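Side-chain contacts in TRAP solute Binding Protein (Uncultured marine bacterium, PDB 5I7I), which binds aromatic acids such as 3-hydroxybenzoate and probably delivers them to a TRAP transporter for uptake into the cell: residues V206-W209 / E210-P213; V186-V190 / P191-G195; M110-S113 / A114-S118; A160-G164 / M165-G169. All blocks are in the same frame, centred on the assembly; numbering follows the deposited sequence.

Followed from the N terminus, the four contacts come in the order 3, 4, 2, 1, each a local turn; none encloses or crosses another. Contact 3 caps the start of helix 114-126, its centre about 24 Å from that of contact 2. Contact 4 turns the chain into strand 166-169, contact 2 carries strand 184-187 over into helix 193-198, and contact 1 lies where strand 204-207 ends. These three strands are parallel neighbours in one mixed sheet, with 166-169 in the middle, so Arg168 meets Met188 O of contact 2 and packs on Val207 of contact 1. Contacts 1, 2 and 4 converge on 3-hydroxybenzoate; contact 3 stands apart from the ligand.

Contact 1. Residues V206-W209 / E210-P213; sequences VVPW and EIMP. With 3HB (3-hydroxybenzoic acid), chain C.
Glu210 lies alongside Pro208, both side chains pointing the same way, with their CG atoms in loose contact. The glutamate CG sits between the backbone N and the carbonyl carbon (chi1 67°) and the chain bends at chi2, a course that brings OE1 to the ligand. There OE1 accepts the hydrogen bond of the 3-hydroxybenzoate hydroxyl, O3, at 2.6 Å, while Pro208 CG presses on the same O3 from 3.1 Å. The carboxylate has a second partner at OE2, Asn38, which helps to fix its rotation. Ile211 splits its branches between protein and ligand. CG2 packs on Val207 CB at 3.7 Å, the two side chains crossing at about a right angle, whereas CG1, anti to the backbone N (chi1 -167°), leads CD1 to 3-hydroxybenzoate C4 at 3.7 Å. This turn follows strand 204-207 in the second, six-stranded sheet of the family 7 solute-binding fold, and four residues here, Val207, Pro208, Glu210 and Ile211, line the aromatic acid pocket. Cutting Ile211 back to an alanine would probably leave a gap beside C4 and C5 and the ligand ring less firmly located. Met212 turns back toward the strand end. Its N bonds to Trp209 O at 3.0 Å, the N-H nearly straight (163°) but approaching from above the carbonyl plane. Met212 CG packs against Val207 CG2 at 3.7 Å, and SD approaches Trp209 CE3 obliquely at 3.9 Å in a Met-aromatic contact. Pro213 adds CD, 3.4 Å from Trp209 O.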
loop_
_atom_site.group_PDB
_atom_site.type_symbol
_atom_site.label_atom_id
_atom_site.label_comp_id
_atom_site.label_asym_id
_atom_site.label_seq_id
_atom_site.Cartn_x
_atom_site.Cartn_y
_atom_site.Cartn_z
ATOM N N VAL A 206 -9.205 2.640 8.033
ATOM C CA VAL A 206 -7.934 1.948 8.186
ATOM C C VAL A 206 -6.881 2.623 7.320
ATOM O O VAL A 206 -7.145 2.994 6.167
ATOM C CB VAL A 206 -8.007 0.431 7.926
ATOM C CG1 VAL A 206 -8.799 -0.243 8.998
ATOM C CG2 VAL A 206 -8.543 0.135 6.561
ATOM N N VAL A 207 -5.713 2.837 7.922
ATOM C CA VAL A 207 -4.472 3.261 7.277
ATOM C C VAL A 207 -3.346 2.890 8.222
ATOM O O VAL A 207 -3.560 2.798 9.438
ATOM C CB VAL A 207 -4.375 4.783 7.040
ATOM C CG1 VAL A 207 -5.056 5.201 5.753
ATOM C CG2 VAL A 207 -4.936 5.581 8.207
ATOM N N PRO A 208 -2.129 2.733 7.732
ATOM C CA PRO A 208 -0.977 2.713 8.629
ATOM C C PRO A 208 -0.762 4.104 9.205
ATOM O O PRO A 208 -1.349 5.087 8.762
ATOM C CB PRO A 208 0.175 2.299 7.713
ATOM C CG PRO A 208 -0.216 2.909 6.391
ATOM C CD PRO A 208 -1.720 2.819 6.313
ATOM N N TRP A 209 0.097 4.197 10.213
ATOM C CA TRP A 209 0.379 5.509 10.794
ATOM C C TRP A 209 0.991 6.458 9.770
ATOM O O TRP A 209 0.733 7.661 9.818
ATOM C CB TRP A 209 1.347 5.376 11.958
ATOM C CG TRP A 209 0.917 4.620 13.159
ATOM C CD1 TRP A 209 1.456 3.448 13.618
ATOM C CD2 TRP A 209 -0.076 5.002 14.117
ATOM N NE1 TRP A 209 0.856 3.077 14.787
ATOM C CE2 TRP A 209 -0.083 4.014 15.121
ATOM C CE3 TRP A 209 -0.941 6.090 14.238
ATOM C CZ2 TRP A 209 -0.925 4.082 16.219
ATOM C CZ3 TRP A 209 -1.764 6.158 15.329
ATOM C CH2 TRP A 209 -1.752 5.157 16.314
ATOM N N GLU A 210 1.851 5.947 8.874
ATOM C CA GLU A 210 2.806 6.810 8.170
ATOM C C GLU A 210 2.125 7.834 7.287
ATOM O O GLU A 210 2.675 8.921 7.080
ATOM C CB GLU A 210 3.772 5.963 7.330
ATOM C CG GLU A 210 3.131 5.234 6.142
ATOM C CD GLU A 210 3.175 6.003 4.832
ATOM O OE1 GLU A 210 2.544 5.532 3.852
ATOM O OE2 GLU A 210 3.836 7.066 4.756
ATOM N N ILE A 211 0.951 7.503 6.740
ATOM C CA ILE A 211 0.250 8.392 5.809
ATOM C C ILE A 211 -0.555 9.451 6.541
ATOM O O ILE A 211 -0.971 10.437 5.928
ATOM C CB ILE A 211 -0.618 7.559 4.824
ATOM C CG1 ILE A 211 -1.119 8.401 3.645
ATOM C CG2 ILE A 211 -1.772 6.899 5.548
ATOM C CD1 ILE A 211 -0.019 8.999 2.788
ATOM N N MET A 212 -0.781 9.284 7.842
ATOM C CA MET A 212 -1.794 10.096 8.512
ATOM C C MET A 212 -1.387 11.549 8.634
ATOM O O MET A 212 -2.230 12.428 8.384
ATOM C CB MET A 212 -2.138 9.492 9.869
ATOM C CG MET A 212 -2.847 8.177 9.744
ATOM S SD MET A 212 -3.181 7.352 11.300
ATOM C CE MET A 212 -4.372 8.440 12.051
ATOM N N PRO A 213 -0.164 11.885 9.031
ATOM C CA PRO A 213 0.121 13.305 9.285
ATOM C C PRO A 213 0.051 14.148 8.031
ATOM O O PRO A 213 -0.236 15.348 8.119
ATOM C CB PRO A 213 1.521 13.274 9.904
ATOM C CG PRO A 213 1.615 11.899 10.527
ATOM C CD PRO A 213 0.918 11.014 9.529
HETATM C "C1'" 3HB C . -4.136 4.188 1.592
HETATM O "O1'" 3HB C . -4.619 3.595 2.591
HETATM O "O2'" 3HB C . -4.865 4.454 0.602
HETATM C C1 3HB C . -2.685 4.651 1.595
HETATM C C2 3HB C . -1.837 4.224 2.615
HETATM C C3 3HB C . -0.528 4.636 2.640
HETATM C C4 3HB C . -0.054 5.491 1.681
HETATM C C5 3HB C . -0.897 5.917 0.657
HETATM C C6 3HB C . -2.213 5.504 0.612
HETATM O O3 3HB C . 0.293 4.200 3.654
#

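Contact 2. Residues V186-V190 / P191-G195; sequences VGMPV and PAVAG. With 3HB (3-hydroxybenzoic acid), chain C.
Met188 and Val190 lean on the first residues of the turn that leads from strand 184-187 into helix 193-198, the first half of a beta-alpha-beta crossover to strand 204-207; Val190 at its bend belongs to the 3-hydroxybenzoate pocket. Two backbone hydrogen bonds tighten the bend. Ala192 N donates to Pro189 O at 3.1 Å, and Val193 N to Val190 O, also at 3.1 Å; both donors stand above the carbonyl plane, the second by 58°. A water adds a further link by donating to Val190 O at 2.8 Å while accepting from Ala194 N, so that this carbonyl is gripped by one amide and one water. The remaining contacts are apolar. Met188 has CG between the backbone N and the carbonyl carbon (chi1 69°), and its chain, bent at chi3, lies against the turn: SD rests 3.8 Å from Ala192 CB, and CG meets Val193 CG2 as the two side chains cross at about a right angle. Pro189 CB touches Pro191 CD. Beyond the two segments, Met188 O and Val190 N are held by Arg168 NH2 and Tyr94 OH, respectively, so the turn is pinned to two side chains that also bind the ligand. Val190 has its two methyl groups on different tasks. CG2, anti to the backbone N, packs chiefly toward Ile211 and Val207, and lies only loosely beside Val193 CG2, at 4.3 Å. CG1 is wedged tightly against Pro191 CD at 3.4 Å, and it also approaches ligand C6 at 3.6 Å.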
loop_
_atom_site.group_PDB
_atom_site.type_symbol
_atom_site.label_atom_id
_atom_site.label_comp_id
_atom_site.label_asym_id
_atom_site.label_seq_id
_atom_site.Cartn_x
_atom_site.Cartn_y
_atom_site.Cartn_z
ATOM N N VAL A 186 -16.687 1.805 3.363
ATOM C CA VAL A 186 -16.697 2.855 2.352
ATOM C C VAL A 186 -15.309 2.868 1.729
ATOM O O VAL A 186 -14.311 2.842 2.448
ATOM C CB VAL A 186 -17.022 4.229 2.973
ATOM C CG1 VAL A 186 -17.173 5.284 1.882
ATOM C CG2 VAL A 186 -18.302 4.149 3.815
ATOM N N GLY A 187 -15.225 2.896 0.409
ATOM C CA GLY A 187 -13.942 2.937 -0.279
ATOM C C GLY A 187 -13.635 4.329 -0.801
ATOM O O GLY A 187 -14.514 5.010 -1.311
ATOM N N MET A 188 -12.372 4.757 -0.652
ATOM C CA MET A 188 -11.924 5.989 -1.304
ATOM C C MET A 188 -10.405 6.099 -1.215
ATOM O O MET A 188 -9.801 5.588 -0.259
ATOM C CB MET A 188 -12.545 7.228 -0.652
ATOM C CG MET A 188 -12.027 7.486 0.768
ATOM S SD MET A 188 -13.051 8.629 1.703
ATOM C CE MET A 188 -14.502 7.601 1.938
ATOM N N PRO A 189 -9.754 6.760 -2.181
ATOM C CA PRO A 189 -8.326 7.067 -2.023
ATOM C C PRO A 189 -8.083 7.950 -0.809
ATOM O O PRO A 189 -8.966 8.674 -0.345
ATOM C CB PRO A 189 -7.969 7.779 -3.332
ATOM C CG PRO A 189 -8.986 7.263 -4.324
ATOM C CD PRO A 189 -10.252 7.149 -3.518
ATOM N N VAL A 190 -6.879 7.856 -0.273
ATOM C CA VAL A 190 -6.585 8.460 1.027
ATOM C C VAL A 190 -6.757 9.979 1.056
ATOM O O VAL A 190 -7.127 10.513 2.111
ATOM C CB VAL A 190 -5.231 7.980 1.589
ATOM C CG1 VAL A 190 -4.076 8.558 0.820
ATOM C CG2 VAL A 190 -5.116 8.310 3.078
ATOM N N PRO A 191 -6.528 10.736 -0.023
ATOM C CA PRO A 191 -6.698 12.196 0.092
ATOM C C PRO A 191 -8.129 12.631 0.376
ATOM O O PRO A 191 -8.330 13.785 0.752
ATOM C CB PRO A 191 -6.209 12.729 -1.264
ATOM C CG PRO A 191 -5.348 11.640 -1.801
ATOM C CD PRO A 191 -6.017 10.378 -1.357
ATOM N N ALA A 192 -9.112 11.747 0.204
ATOM C CA ALA A 192 -10.523 12.045 0.436
ATOM C C ALA A 192 -10.968 11.771 1.871
ATOM O O ALA A 192 -12.081 12.163 2.248
ATOM C CB ALA A 192 -11.378 11.186 -0.501
ATOM N N VAL A 193 -10.120 11.141 2.680
ATOM C CA VAL A 193 -10.542 10.645 3.988
ATOM C C VAL A 193 -10.847 11.793 4.946
ATOM O O VAL A 193 -11.848 11.766 5.674
ATOM C CB VAL A 193 -9.459 9.724 4.558
ATOM C CG1 VAL A 193 -9.737 9.399 6.015
ATOM C CG2 VAL A 193 -9.388 8.449 3.742
ATOM N N ALA A 194 -9.949 12.781 5.028
ATOM C CA ALA A 194 -10.118 13.854 6.009
ATOM C C ALA A 194 -11.441 14.565 5.802
ATOM O O ALA A 194 -12.179 14.826 6.761
ATOM C CB ALA A 194 -8.966 14.852 5.918
ATOM N N GLY A 195 -11.752 14.904 4.547
ATOM C CA GLY A 195 -12.995 15.599 4.271
ATOM C C GLY A 195 -14.202 14.753 4.611
ATOM O O GLY A 195 -15.200 15.250 5.141
HETATM C "C1'" 3HB C . -4.136 4.188 1.592
HETATM O "O1'" 3HB C . -4.619 3.595 2.591
HETATM O "O2'" 3HB C . -4.865 4.454 0.602
HETATM C C1 3HB C . -2.685 4.651 1.595
HETATM C C2 3HB C . -1.837 4.224 2.615
HETATM C C3 3HB C . -0.528 4.636 2.640
HETATM C C4 3HB C . -0.054 5.491 1.681
HETATM C C5 3HB C . -0.897 5.917 0.657
HETATM C C6 3HB C . -2.213 5.504 0.612
HETATM O O3 3HB C . 0.293 4.200 3.654
HETATM O O HOH W 1 -7.368 12.834 3.733
#

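Contact 3. Residues M110-S113 / A114-S118; sequences MPAS and AEATS
Thr117 gives two hydrogen bonds to Ser113 at the start of helix 114-126. Ser113 O takes both donors: Thr117 N at 2.9 Å, tilted only 19° from the carbonyl plane, and Thr117 OG1 at 2.8 Å, from well above that plane. The threonine hydroxyl is anti to its own carbonyl carbon (chi1 -50°), which turns it back over the first turn and also sets it 3.0 Å from Ala112 N, whose bond to OG1 is weak and bent. The side chain of Ser113 works in the other direction: OG accepts from Ala116 N at 3.0 Å with a nearly straight N-H (164°). This is an N-cap: the serine hydroxyl takes up an amide that has no carbonyl of a preceding helical turn to bind. The other early amides, Ala114 N and Glu115 N, are met by the carboxylate of Asp275 in helix 264-287, which joins the two helices and would suit the positive end of the helix dipole. Replacing Ser113 by an alanine would probably leave Ala116 N without its capping acceptor and the first turn less firmly held. Within the helix, Ala114 O accepts from Ser118 N and from Ser118 OG, at 2.7 Å for the hydroxyl, the two donors arriving from opposite faces of its plane. Glu115 extends away from the cap, where OE2 is bound by Gln272. Ala112 CB and Ala116 CB meet at 4.3 Å.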
loop_
_atom_site.group_PDB
_atom_site.type_symbol
_atom_site.label_atom_id
_atom_site.label_comp_id
_atom_site.label_asym_id
_atom_site.label_seq_id
_atom_site.Cartn_x
_atom_site.Cartn_y
_atom_site.Cartn_z
ATOM N N MET A 110 -2.452 -11.277 6.700
ATOM C CA MET A 110 -1.314 -11.694 5.892
ATOM C C MET A 110 0.017 -11.050 6.272
ATOM O O MET A 110 1.049 -11.733 6.208
ATOM C CB MET A 110 -1.565 -11.423 4.413
ATOM C CG MET A 110 -2.491 -12.418 3.817
ATOM S SD MET A 110 -1.781 -14.080 3.662
ATOM C CE MET A 110 -0.650 -13.802 2.332
ATOM N N PRO A 111 0.083 -9.756 6.605
ATOM C CA PRO A 111 1.393 -9.086 6.578
ATOM C C PRO A 111 2.211 -9.281 7.839
ATOM O O PRO A 111 1.703 -9.247 8.961
ATOM C CB PRO A 111 1.030 -7.605 6.405
ATOM C CG PRO A 111 -0.279 -7.495 7.135
ATOM C CD PRO A 111 -1.006 -8.783 6.824
ATOM N N ALA A 112 3.503 -9.491 7.634
ATOM C CA ALA A 112 4.490 -9.306 8.693
ATOM C C ALA A 112 4.998 -7.866 8.590
ATOM O O ALA A 112 4.236 -6.971 8.208
ATOM C CB ALA A 112 5.607 -10.337 8.551
ATOM N N SER A 113 6.267 -7.621 8.892
ATOM C CA SER A 113 6.818 -6.290 8.677
ATOM C C SER A 113 6.683 -5.891 7.204
ATOM O O SER A 113 6.578 -6.735 6.308
ATOM C CB SER A 113 8.295 -6.272 9.051
ATOM O OG SER A 113 9.026 -7.082 8.156
ATOM N N ALA A 114 6.720 -4.584 6.945
ATOM C CA ALA A 114 6.765 -4.155 5.548
ATOM C C ALA A 114 8.034 -4.644 4.867
ATOM O O ALA A 114 8.011 -4.972 3.679
ATOM C CB ALA A 114 6.652 -2.638 5.428
ATOM N N GLU A 115 9.135 -4.744 5.605
ATOM C CA GLU A 115 10.377 -5.242 5.021
ATOM C C GLU A 115 10.200 -6.661 4.487
ATOM O O GLU A 115 10.604 -6.964 3.357
ATOM C CB GLU A 115 11.467 -5.211 6.085
ATOM C CG GLU A 115 12.772 -5.874 5.676
ATOM C CD GLU A 115 13.858 -5.782 6.748
ATOM O OE1 GLU A 115 13.603 -5.275 7.861
ATOM O OE2 GLU A 115 15.002 -6.214 6.456
ATOM N N ALA A 116 9.610 -7.548 5.301
ATOM C CA ALA A 116 9.442 -8.931 4.865
ATOM C C ALA A 116 8.377 -9.030 3.791
ATOM O O ALA A 116 8.550 -9.740 2.788
ATOM C CB ALA A 116 9.060 -9.809 6.062
ATOM N N THR A 117 7.262 -8.332 3.988
ATOM C CA THR A 117 6.126 -8.486 3.094
ATOM C C THR A 117 6.412 -7.849 1.743
ATOM O O THR A 117 5.926 -8.328 0.715
ATOM C CB THR A 117 4.863 -7.923 3.761
ATOM O OG1 THR A 117 4.732 -8.457 5.092
ATOM C CG2 THR A 117 3.629 -8.346 2.990
ATOM N N SER A 118 7.203 -6.778 1.721
ATOM C CA SER A 118 7.554 -6.131 0.462
ATOM C C SER A 118 8.467 -7.007 -0.389
ATOM O O SER A 118 8.296 -7.070 -1.610
ATOM C CB SER A 118 8.233 -4.795 0.732
ATOM O OG SER A 118 7.330 -3.864 1.269
#

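Contact 4. Residues A160-G164 / M165-G169; sequences ADLNG and MKMRG. With 3HB (3-hydroxybenzoic acid), chain C.
Leu162 to Met165 form a type II beta turn, closed by Met165 N donating to Leu162 O at 2.9 Å (160°), with Gly164 taking the positive phi of the third position. The turn feeds strand 166-169, an inner strand of the six-stranded mixed sheet, between 184-187 and 204-207, and so joins an outlying loop to the ligand pocket. Met165 CB lies 3.2 Å from Leu162 O, while the end of its side chain leads away from the turn. Further along, Leu162 and Met167 cross at about a right angle and meet through methyl groups, CD2 to CE at 4.2 Å, while strand 148-151 lines Met167 through Ile149 and Thr151. Arg168, its CG anti to the backbone N (chi1 173°) and its chain bent at chi2, then reaches into the pocket. NH1 has a second partner in the backbone carbonyl of Val206 on the neighbouring strand, which should help to fix the guanidinium. The ligand carboxylate lies at the edge of the guanidinium, near its plane, in a two-pronged arrangement: NH1 donates to 3-hydroxybenzoate O1' at 2.9 Å, and NH2 to O2' at 2.7 Å, almost straight at 172°.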
loop_
_atom_site.group_PDB
_atom_site.type_symbol
_atom_site.label_atom_id
_atom_site.label_comp_id
_atom_site.label_asym_id
_atom_site.label_seq_id
_atom_site.Cartn_x
_atom_site.Cartn_y
_atom_site.Cartn_z
ATOM N N ALA A 160 -17.327 -6.208 17.499
ATOM C CA ALA A 160 -18.653 -5.663 17.760
ATOM C C ALA A 160 -18.620 -4.141 17.870
ATOM O O ALA A 160 -19.626 -3.477 17.583
ATOM C CB ALA A 160 -19.213 -6.256 19.047
ATOM N N ASP A 161 -17.493 -3.570 18.310
ATOM C CA ASP A 161 -17.401 -2.114 18.417
ATOM C C ASP A 161 -17.452 -1.436 17.063
ATOM O O ASP A 161 -17.720 -0.233 16.996
ATOM C CB ASP A 161 -16.132 -1.700 19.147
ATOM C CG ASP A 161 -16.156 -2.073 20.600
ATOM O OD1 ASP A 161 -17.251 -2.113 21.205
ATOM O OD2 ASP A 161 -15.068 -2.301 21.161
ATOM N N LEU A 162 -17.206 -2.174 15.989
ATOM C CA LEU A 162 -17.317 -1.628 14.648
ATOM C C LEU A 162 -18.727 -1.665 14.088
ATOM O O LEU A 162 -18.964 -1.044 13.047
ATOM C CB LEU A 162 -16.406 -2.404 13.698
ATOM C CG LEU A 162 -14.912 -2.235 13.960
ATOM C CD1 LEU A 162 -14.156 -3.250 13.146
ATOM C CD2 LEU A 162 -14.462 -0.824 13.623
ATOM N N ASN A 163 -19.656 -2.377 14.727
ATOM C CA ASN A 163 -21.019 -2.446 14.210
ATOM C C ASN A 163 -21.596 -1.052 14.031
ATOM O O ASN A 163 -21.567 -0.216 14.943
ATOM C CB ASN A 163 -21.901 -3.254 15.157
ATOM C CG ASN A 163 -21.534 -4.734 15.187
ATOM O OD1 ASN A 163 -20.852 -5.244 14.290
ATOM N ND2 ASN A 163 -21.972 -5.426 16.228
ATOM N N GLY A 164 -22.131 -0.806 12.841
ATOM C CA GLY A 164 -22.758 0.456 12.525
ATOM C C GLY A 164 -21.795 1.559 12.141
ATOM O O GLY A 164 -22.242 2.624 11.714
ATOM N N MET A 165 -20.486 1.347 12.293
ATOM C CA MET A 165 -19.489 2.374 12.023
ATOM C C MET A 165 -19.145 2.375 10.543
ATOM O O MET A 165 -18.844 1.325 9.969
ATOM C CB MET A 165 -18.223 2.098 12.832
ATOM C CG MET A 165 -18.443 2.105 14.332
ATOM S SD MET A 165 -18.558 3.761 15.043
ATOM C CE MET A 165 -16.841 4.256 15.047
ATOM N N LYS A 166 -19.190 3.550 9.928
ATOM C CA LYS A 166 -18.829 3.688 8.524
ATOM C C LYS A 166 -17.320 3.859 8.463
ATOM O O LYS A 166 -16.790 4.882 8.902
ATOM C CB LYS A 166 -19.555 4.868 7.892
ATOM C CG LYS A 166 -21.061 4.615 7.811
ATOM C CD LYS A 166 -21.845 5.787 7.288
ATOM C CE LYS A 166 -21.698 6.955 8.200
ATOM N NZ LYS A 166 -22.651 8.034 7.872
ATOM N N MET A 167 -16.635 2.861 7.919
ATOM C CA MET A 167 -15.183 2.766 8.005
ATOM C C MET A 167 -14.588 2.747 6.609
ATOM O O MET A 167 -14.933 1.888 5.795
ATOM C CB MET A 167 -14.777 1.516 8.783
ATOM C CG MET A 167 -15.242 1.565 10.227
ATOM S SD MET A 167 -14.437 2.885 11.199
ATOM C CE MET A 167 -12.783 2.242 11.379
ATOM N N ARG A 168 -13.697 3.690 6.341
ATOM C CA ARG A 168 -13.020 3.749 5.051
ATOM C C ARG A 168 -11.942 2.672 4.934
ATOM O O ARG A 168 -11.170 2.432 5.871
ATOM C CB ARG A 168 -12.373 5.117 4.847
ATOM C CG ARG A 168 -11.503 5.242 3.608
ATOM C CD ARG A 168 -10.040 4.883 3.827
ATOM N NE ARG A 168 -9.301 5.058 2.583
ATOM C CZ ARG A 168 -8.021 4.741 2.398
ATOM N NH1 ARG A 168 -7.298 4.220 3.371
ATOM N NH2 ARG A 168 -7.458 4.966 1.218
ATOM N N GLY A 169 -11.862 2.057 3.760
ATOM C CA GLY A 169 -10.722 1.274 3.366
ATOM C C GLY A 169 -10.213 1.702 2.003
ATOM O O GLY A 169 -10.918 2.374 1.249
HETATM C "C1'" 3HB C . -4.136 4.188 1.592
HETATM O "O1'" 3HB C . -4.619 3.595 2.591
HETATM O "O2'" 3HB C . -4.865 4.454 0.602
HETATM C C1 3HB C . -2.685 4.651 1.595
HETATM C C2 3HB C . -1.837 4.224 2.615
HETATM C C3 3HB C . -0.528 4.636 2.640
HETATM C C4 3HB C . -0.054 5.491 1.681
HETATM C C5 3HB C . -0.897 5.917 0.657
HETATM C C6 3HB C . -2.213 5.504 0.612
HETATM O O3 3HB C . 0.293 4.200 3.654
#